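PDB 2RET: pseudopilin EpsI from Vibrio vulnificus, which probably acts as a minor pseudopilin of the type II secretion system, needed to secrete proteins such as proteases and toxins from the periplasm. Local coordinates for residues A[18-23]-A[40-45]. The protein carries 2 engineered substitutions. Residues are numbered along the deposited sequence; the frame is centred on the assembly and turned at random.
Sequences AMVADN and GEEELA
Asn23 on helix 8-30 reaches the carboxylate of Glu42 on strand 38-44, an outermost strand of the chain's antiparallel sheet. Asn23 ND2 donates to Glu42 OE2 over 2.8 Å, with an N-H...O angle of 160°. The oxygen accepts through its syn lone pair. Amide and carboxylate lie only 12° from coplanar. Glu42 gets there by stretching out, its CG anti to the backbone N (chi1 179°). The other oxygen, OE1, takes a hydrogen bond from Gln24, the next residue of the helix. Two amides thus grip one carboxylate.

The tight part is largely apolar. Val20 lies alongside both Glu42 and Leu44, running the opposite way. Its methyl CG1 lies 3.6 Å from the carboxylate oxygen Glu42 OE1. The methyl-methyl contact is Val20 CG2 to Leu44 CD1, at 3.9 Å. Leu44 CD1 also meets Met19 CB at 3.9 Å. Met19, a selenomethionine, crosses Leu44 at about a right angle. Trp49 and Val70 of the sheet also pack on Val20.

The outer side of the strand is looser: Glu41 and Glu43 point away from the helix and are exposed. Asn23 also bonds Ala162, Arg163 and Thr164 of the EpsJ chain, and Ala162 packs on Met19 and Leu44. The helix-on-sheet packing of this pilin-like globular domain therefore continues into the subunit interface. With two amide donors on it, the Glu42 carboxylate is probably ionised, and the bond is consistent with an Asn23 amide held in place for EpsJ.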
# COMPACT_ATOMS: atom_id res chain seq x y z
N ALA A 18 0.04 31.22 6.12
CA ALA A 18 -0.14 29.82 5.73
C ALA A 18 1.17 29.13 5.32
O ALA A 18 1.41 27.97 5.66
CB ALA A 18 -1.19 29.72 4.59
N MSE A 19 2.04 29.83 4.59
CA MSE A 19 3.35 29.33 4.27
C MSE A 19 4.15 28.94 5.52
O MSE A 19 4.71 27.88 5.56
CB MSE A 19 4.13 30.33 3.44
CG MSE A 19 3.67 30.42 1.99
SE MSE A 19 4.82 31.59 0.93
CE MSE A 19 6.38 30.41 0.62
N VAL A 20 4.22 29.83 6.50
CA VAL A 20 4.85 29.57 7.76
C VAL A 20 4.22 28.36 8.51
O VAL A 20 4.94 27.55 9.10
CB VAL A 20 4.83 30.86 8.65
CG1 VAL A 20 5.28 30.58 10.12
CG2 VAL A 20 5.68 31.96 7.99
N ALA A 21 2.90 28.27 8.50
CA ALA A 21 2.18 27.17 9.13
C ALA A 21 2.61 25.82 8.52
O ALA A 21 2.90 24.89 9.24
CB ALA A 21 0.65 27.36 9.00
N ASP A 22 2.68 25.76 7.20
CA ASP A 22 3.17 24.60 6.49
C ASP A 22 4.61 24.25 6.83
O ASP A 22 4.93 23.08 6.95
CB ASP A 22 3.02 24.76 4.97
CG ASP A 22 1.59 24.50 4.49
OD1 ASP A 22 0.75 23.96 5.26
OD2 ASP A 22 1.28 24.88 3.32
N ASN A 23 5.47 25.25 6.94
CA ASN A 23 6.88 25.03 7.28
C ASN A 23 7.01 24.47 8.67
O ASN A 23 7.83 23.58 8.91
CB ASN A 23 7.71 26.32 7.14
CG ASN A 23 7.84 26.80 5.66
OD1 ASN A 23 7.62 26.03 4.73
ND2 ASN A 23 8.19 28.07 5.47
N GLY A 40 7.96 29.80 18.26
CA GLY A 40 9.06 30.59 17.75
C GLY A 40 8.62 31.61 16.70
O GLY A 40 7.43 31.95 16.59
N GLU A 41 9.61 32.02 15.92
CA GLU A 41 9.52 33.07 14.93
C GLU A 41 10.08 32.61 13.61
O GLU A 41 11.06 31.92 13.57
CB GLU A 41 10.38 34.25 15.33
CG GLU A 41 10.00 34.87 16.59
CD GLU A 41 10.91 36.01 16.94
OE1 GLU A 41 11.88 36.28 16.20
OE2 GLU A 41 10.63 36.66 17.96
N GLU A 42 9.48 33.06 12.53
CA GLU A 42 9.98 32.85 11.22
C GLU A 42 9.84 34.18 10.47
O GLU A 42 8.78 34.79 10.45
CB GLU A 42 9.18 31.74 10.53
CG GLU A 42 9.62 31.46 9.09
CD GLU A 42 9.07 30.12 8.54
OE1 GLU A 42 8.57 29.30 9.33
OE2 GLU A 42 9.15 29.90 7.30
N GLU A 43 10.91 34.56 9.79
CA GLU A 43 10.91 35.64 8.87
C GLU A 43 10.50 35.13 7.48
O GLU A 43 11.09 34.19 6.95
CB GLU A 43 12.32 36.21 8.82
CG GLU A 43 12.47 37.41 7.95
CD GLU A 43 12.17 38.68 8.66
OE1 GLU A 43 11.64 38.63 9.80
OE2 GLU A 43 12.48 39.74 8.05
N LEU A 44 9.50 35.77 6.87
CA LEU A 44 9.03 35.40 5.56
C LEU A 44 8.38 36.61 4.95
O LEU A 44 7.54 37.24 5.61
CB LEU A 44 8.02 34.23 5.64
CG LEU A 44 7.63 33.49 4.36
CD1 LEU A 44 7.52 31.97 4.55
CD2 LEU A 44 6.37 34.02 3.80
N ALA A 45 8.75 36.91 3.69
CA ALA A 45 8.32 38.09 2.96
C ALA A 45 8.55 39.37 3.74
O ALA A 45 7.72 40.24 3.69
CB ALA A 45 6.85 37.99 2.54